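Local coordinates for protein (S)-ureidoglycine aminohydrolase (Escherichia coli, PDB 1RC6) that catalyses the manganese-dependent, stereospecific hydrolysis of (S)-ureidoglycine to (S)-ureidoglycolate and ammonia in the breakdown of allantoin, at residues N121-A124 with E125-I129; Y108-C111 with P112-S115. All coordinates share one frame; numbering follows the deposited sequence.

Contact 1. Residues N121-A124 with E125-I129; sequences NAQA and EDSQI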
ATOM      1  N   ASN A 121     -14.018  -3.701 -11.124  1.00 32.60           N
ATOM      2  CA  ASN A 121     -14.839  -4.180 -10.046  1.00 34.94           C
ATOM      3  C   ASN A 121     -15.578  -5.391 -10.591  1.00 37.93           C
ATOM      4  O   ASN A 121     -16.094  -5.360 -11.711  1.00 37.62           O
ATOM      5  CB  ASN A 121     -15.834  -3.117  -9.648  1.00 26.42           C
ATOM      6  CG  ASN A 121     -16.443  -3.400  -8.326  1.00 26.29           C
ATOM      7  OD1 ASN A 121     -16.322  -4.504  -7.800  1.00 23.82           O
ATOM      8  ND2 ASN A 121     -17.115  -2.411  -7.768  1.00 31.08           N
ATOM      9  N   ALA A 122     -15.629  -6.455  -9.801  1.00 45.97           N
ATOM     10  CA  ALA A 122     -16.288  -7.679 -10.234  1.00 47.59           C
ATOM     11  C   ALA A 122     -17.616  -7.889  -9.531  1.00 49.21           C
ATOM     12  O   ALA A 122     -18.283  -8.903  -9.745  1.00 50.02           O
ATOM     13  CB  ALA A 122     -15.380  -8.867  -9.998  1.00 40.16           C
ATOM     14  N   GLN A 123     -18.011  -6.934  -8.695  1.00 31.07           N
ATOM     15  CA  GLN A 123     -19.275  -7.061  -7.991  1.00 32.95           C
ATOM     16  C   GLN A 123     -20.145  -5.825  -8.136  1.00 36.50           C
ATOM     17  O   GLN A 123     -19.746  -4.850  -8.752  1.00 34.93           O
ATOM     18  CB  GLN A 123     -19.023  -7.376  -6.520  1.00 36.11           C
ATOM     19  CG  GLN A 123     -18.411  -6.261  -5.709  1.00 35.06           C
ATOM     20  CD  GLN A 123     -18.108  -6.705  -4.285  1.00 35.79           C
ATOM     21  OE1 GLN A 123     -18.048  -5.890  -3.361  1.00 34.96           O
ATOM     22  NE2 GLN A 123     -17.909  -8.011  -4.105  1.00 34.27           N
ATOM     23  N   ALA A 124     -21.346  -5.876  -7.580  1.00 30.46           N
ATOM     24  CA  ALA A 124     -22.273  -4.755  -7.670  1.00 32.47           C
ATOM     25  C   ALA A 124     -21.887  -3.616  -6.746  1.00 33.45           C
ATOM     26  O   ALA A 124     -21.871  -2.459  -7.150  1.00 43.46           O
ATOM     27  CB  ALA A 124     -23.676  -5.224  -7.353  1.00 57.96           C
ATOM     28  N   GLU A 125     -21.583  -3.949  -5.498  1.00 40.53           N
ATOM     29  CA  GLU A 125     -21.200  -2.959  -4.507  1.00 44.12           C
ATOM     30  C   GLU A 125     -19.780  -2.504  -4.788  1.00 44.19           C
ATOM     31  O   GLU A 125     -19.061  -3.130  -5.558  1.00 47.19           O
ATOM     32  CB  GLU A 125     -21.271  -3.549  -3.101  1.00 65.75           C
ATOM     33  CG  GLU A 125     -22.370  -4.573  -2.889  1.00 85.61           C
ATOM     34  CD  GLU A 125     -21.988  -5.955  -3.399  1.00 93.89           C
ATOM     35  OE1 GLU A 125     -21.790  -6.121  -4.620  1.00 94.78           O
ATOM     36  OE2 GLU A 125     -21.880  -6.884  -2.570  1.00 96.21           O
ATOM     37  N   ASP A 126     -19.377  -1.416  -4.150  1.00 51.50           N
ATOM     38  CA  ASP A 126     -18.041  -0.881  -4.339  1.00 47.58           C
ATOM     39  C   ASP A 126     -16.948  -1.809  -3.835  1.00 43.10           C
ATOM     40  O   ASP A 126     -17.070  -2.427  -2.779  1.00 43.71           O
ATOM     41  CB  ASP A 126     -17.904   0.484  -3.647  1.00 51.71           C
ATOM     42  CG  ASP A 126     -18.663   1.586  -4.366  1.00 48.98           C
ATOM     43  OD1 ASP A 126     -18.920   1.443  -5.582  1.00 50.85           O
ATOM     44  OD2 ASP A 126     -18.989   2.606  -3.726  1.00 45.90           O
ATOM     45  N   SER A 127     -15.879  -1.910  -4.612  1.00 40.86           N
ATOM     46  CA  SER A 127     -14.740  -2.720  -4.241  1.00 38.46           C
ATOM     47  C   SER A 127     -13.609  -1.725  -4.042  1.00 34.48           C
ATOM     48  O   SER A 127     -13.391  -0.849  -4.877  1.00 35.84           O
ATOM     49  CB  SER A 127     -14.400  -3.710  -5.352  1.00 50.38           C
ATOM     50  OG  SER A 127     -15.383  -4.728  -5.432  1.00 55.03           O
ATOM     51  N   GLN A 128     -12.896  -1.840  -2.929  1.00 38.95           N
ATOM     52  CA  GLN A 128     -11.815  -0.910  -2.642  1.00 37.13           C
ATOM     53  C   GLN A 128     -10.433  -1.503  -2.870  1.00 34.14           C
ATOM     54  O   GLN A 128     -10.131  -2.604  -2.425  1.00 34.43           O
ATOM     55  CB  GLN A 128     -11.953  -0.401  -1.212  1.00 38.91           C
ATOM     56  CG  GLN A 128     -10.834   0.496  -0.765  1.00 42.94           C
ATOM     57  CD  GLN A 128     -11.205   1.289   0.463  1.00 44.68           C
ATOM     58  OE1 GLN A 128     -11.889   2.303   0.357  1.00 46.46           O
ATOM     59  NE2 GLN A 128     -10.772   0.825   1.641  1.00 44.24           N
ATOM     60  N   ILE A 129      -9.584  -0.735  -3.547  1.00 29.32           N
ATOM     61  CA  ILE A 129      -8.242  -1.180  -3.884  1.00 29.09           C
ATOM     62  C   ILE A 129      -7.090  -0.266  -3.423  1.00 28.58           C
ATOM     63  O   ILE A 129      -7.264   0.941  -3.229  1.00 26.91           O
ATOM     64  CB  ILE A 129      -8.193  -1.407  -5.425  1.00 33.91           C
ATOM     65  CG1 ILE A 129      -7.780  -2.842  -5.688  1.00 37.17           C
ATOM     66  CG2 ILE A 129      -7.337  -0.394  -6.128  1.00 31.69           C
ATOM     67  CD1 ILE A 129      -8.832  -3.837  -5.207  1.00 39.38           C
TER
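OD1 of Asn-121 is gripped from both faces of its amide plane, by OG of Ser-127 on one and the backbone N of Gln-123 on the other. The loop it holds joins strands 118-121 and 127-135 of the N-terminal cupin domain and begins with an Asx turn. In that turn OD1 of Asn-121 accepts a hydrogen bond from the backbone N of Gln-123 at 3.1 Å. The same OD1 accepts a hydrogen bond from OG of Ser-127 at 2.6 Å. Neither donor lies on a lone pair. The other end of the amide, ND2, donates to the backbone of Glu-125. ND2 has a second acceptor in the backbone O of His-67, so both ends of the amide are tied and its rotation is fixed. CG of Asn-121 stands anti to its backbone N (chi1 -164°), which sends the amide into the loop. OG of Ser-127 is also bonded to the backbone O of Asn-91. On the more open side, the amide of Gln-123 stacks on the carboxylate of Glu-125, with planes 18° apart. The bond from ND2 of Asn-121 to the backbone O of Glu-125 is 3.0 Å long, with the donor tilted 28° from that carbonyl's plane.

Contact 2. Residues Y108-C111 with P112-S115; sequences YLYC and PPGS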
ATOM      1  N   TYR A 108      -4.037 -10.142  -3.977  1.00 33.78           N
ATOM      2  CA  TYR A 108      -3.028  -9.211  -4.436  1.00 32.22           C
ATOM      3  C   TYR A 108      -2.446  -9.618  -5.775  1.00 33.29           C
ATOM      4  O   TYR A 108      -2.528 -10.788  -6.179  1.00 34.87           O
ATOM      5  CB  TYR A 108      -1.900  -9.098  -3.415  1.00 30.40           C
ATOM      6  CG  TYR A 108      -1.017 -10.328  -3.283  1.00 34.03           C
ATOM      7  CD1 TYR A 108      -1.395 -11.409  -2.486  1.00 35.86           C
ATOM      8  CD2 TYR A 108       0.223 -10.386  -3.919  1.00 35.19           C
ATOM      9  CE1 TYR A 108      -0.554 -12.516  -2.322  1.00 35.20           C
ATOM     10  CE2 TYR A 108       1.064 -11.476  -3.763  1.00 36.66           C
ATOM     11  CZ  TYR A 108       0.675 -12.540  -2.961  1.00 37.69           C
ATOM     12  OH  TYR A 108       1.538 -13.607  -2.791  1.00 39.88           O
ATOM     13  N   LEU A 109      -1.854  -8.643  -6.461  1.00 30.24           N
ATOM     14  CA  LEU A 109      -1.231  -8.875  -7.750  1.00 29.30           C
ATOM     15  C   LEU A 109      -0.032  -7.962  -7.993  1.00 29.89           C
ATOM     16  O   LEU A 109      -0.158  -6.736  -7.978  1.00 30.12           O
ATOM     17  CB  LEU A 109      -2.233  -8.668  -8.886  1.00 27.81           C
ATOM     18  CG  LEU A 109      -1.576  -8.667 -10.273  1.00 28.99           C
ATOM     19  CD1 LEU A 109      -0.947 -10.018 -10.550  1.00 31.02           C
ATOM     20  CD2 LEU A 109      -2.604  -8.339 -11.331  1.00 30.19           C
ATOM     21  N   TYR A 110       1.128  -8.573  -8.223  1.00 23.90           N
ATOM     22  CA  TYR A 110       2.346  -7.835  -8.527  1.00 24.28           C
ATOM     23  C   TYR A 110       2.681  -8.027 -10.002  1.00 24.20           C
ATOM     24  O   TYR A 110       2.550  -9.121 -10.540  1.00 24.37           O
ATOM     25  CB  TYR A 110       3.529  -8.327  -7.676  1.00 30.36           C
ATOM     26  CG  TYR A 110       4.860  -7.810  -8.189  1.00 31.45           C
ATOM     27  CD1 TYR A 110       5.506  -8.433  -9.248  1.00 32.67           C
ATOM     28  CD2 TYR A 110       5.413  -6.623  -7.698  1.00 32.48           C
ATOM     29  CE1 TYR A 110       6.657  -7.887  -9.821  1.00 32.78           C
ATOM     30  CE2 TYR A 110       6.562  -6.072  -8.259  1.00 31.05           C
ATOM     31  CZ  TYR A 110       7.175  -6.708  -9.326  1.00 30.80           C
ATOM     32  OH  TYR A 110       8.282  -6.154  -9.920  1.00 27.75           O
ATOM     33  N   CYS A 111       3.116  -6.963 -10.656  1.00 24.97           N
ATOM     34  CA  CYS A 111       3.497  -7.038 -12.059  1.00 27.25           C
ATOM     35  C   CYS A 111       4.904  -6.500 -12.279  1.00 26.94           C
ATOM     36  O   CYS A 111       5.215  -5.372 -11.891  1.00 29.71           O
ATOM     37  CB  CYS A 111       2.540  -6.233 -12.940  1.00 34.41           C
ATOM     38  SG  CYS A 111       0.889  -6.937 -13.129  1.00 39.18           S
ATOM     39  N   PRO A 112       5.780  -7.305 -12.906  1.00 22.91           N
ATOM     40  CA  PRO A 112       7.144  -6.840 -13.158  1.00 26.15           C
ATOM     41  C   PRO A 112       7.051  -5.697 -14.148  1.00 27.59           C
ATOM     42  O   PRO A 112       5.994  -5.441 -14.706  1.00 23.45           O
ATOM     43  CB  PRO A 112       7.824  -8.068 -13.755  1.00 39.38           C
ATOM     44  CG  PRO A 112       6.691  -8.738 -14.490  1.00 38.49           C
ATOM     45  CD  PRO A 112       5.581  -8.657 -13.461  1.00 40.36           C
ATOM     46  N   PRO A 113       8.162  -4.995 -14.378  1.00 32.82           N
ATOM     47  CA  PRO A 113       8.217  -3.865 -15.311  1.00 41.76           C
ATOM     48  C   PRO A 113       7.676  -4.220 -16.681  1.00 44.08           C
ATOM     49  O   PRO A 113       7.949  -5.296 -17.198  1.00 48.86           O
ATOM     50  CB  PRO A 113       9.698  -3.543 -15.379  1.00 30.88           C
ATOM     51  CG  PRO A 113      10.190  -3.965 -14.049  1.00 29.35           C
ATOM     52  CD  PRO A 113       9.491  -5.267 -13.811  1.00 27.18           C
ATOM     53  N   GLY A 114       6.904  -3.311 -17.262  1.00 69.17           N
ATOM     54  CA  GLY A 114       6.362  -3.538 -18.587  1.00 70.49           C
ATOM     55  C   GLY A 114       5.011  -4.218 -18.674  1.00 74.77           C
ATOM     56  O   GLY A 114       4.197  -3.862 -19.533  1.00 78.78           O
ATOM     57  N   SER A 115       4.760  -5.194 -17.803  1.00 31.90           N
ATOM     58  CA  SER A 115       3.492  -5.898 -17.837  1.00 27.69           C
ATOM     59  C   SER A 115       2.324  -5.080 -17.320  1.00 23.52           C
ATOM     60  O   SER A 115       1.970  -5.171 -16.152  1.00 22.66           O
ATOM     61  CB  SER A 115       3.584  -7.201 -17.052  1.00 38.70           C
ATOM     62  OG  SER A 115       4.493  -8.090 -17.665  1.00 34.70           O
TER
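Tyr-110 and Pro-112 meet where strand 107-111 of the N-terminal cupin domain runs out into a proline-rich turn. The CD1/CE1 part of the phenol ring comes close to the start of Pro-112, obliquely. CE1 of Tyr-110 is 3.3 Å from N of Pro-112 and 3.9 Å from CD of the proline ring. Further along the phenol, OH of Tyr-110 comes within 3.5 Å of CA of Pro-112. The ring gets there because CG is anti to the backbone N of Tyr-110 (chi1 167°), which lays the phenol forward along the chain.

Cys-111 makes the second set of contacts. Its CB is 3.9 Å from CD of Pro-112 and 3.4 Å from the backbone O of Ser-115. SG lies 3.7 Å from that same oxygen. Ser-115 is brought back to Cys-111 by a type II beta turn from Pro-112 to Ser-115. The turn is closed by a weak bond from N of Ser-115 to O of Pro-112, at 3.3 Å. Gly-114 takes the positive phi (90°) that suits the third position of such a turn.

The next shell holds these groups in place. OH of Tyr-110 is hydrogen-bonded to OE1 of Glu-82, and its ring also meets that of Phe-177. OG of Ser-115 is bonded to OE2 of Glu-97, a residue that the Pro-112 side chain also touches. Backbone bonds of Cys-111 with Thr-83 and of Tyr-110 with Val-147 keep the strand end in its sheet.

Between the two segments, then, the contact is van der Waals in kind, with apolar pairs at CD of Pro-112 and the rest largely against backbone atoms. It gives the hydroxyls of Tyr-110 and Ser-115 no hydrogen-bond partner; Glu-82 and Glu-97 supply one for each.

Overall arrangement
Following the chain from the N terminus, contact 2 comes first. There strand 107-111 ends and the chain turns at 112-115. It then runs through strand 118-121 to contact 1, where residues 121-129 close the loop into strand 127-135. The contacts are in series and neither nest nor cross. Their centres are 21 Å apart, and their nearest atoms are about 8 Å apart without touching. Both reach the same six-stranded antiparallel sheet, in which strand 81-89 lies between strands 107-111 and 127-135. Contact 1 also ties that sheet to the start of strand 91-96, and contact 2 to the end of that strand and the loop at Glu-97.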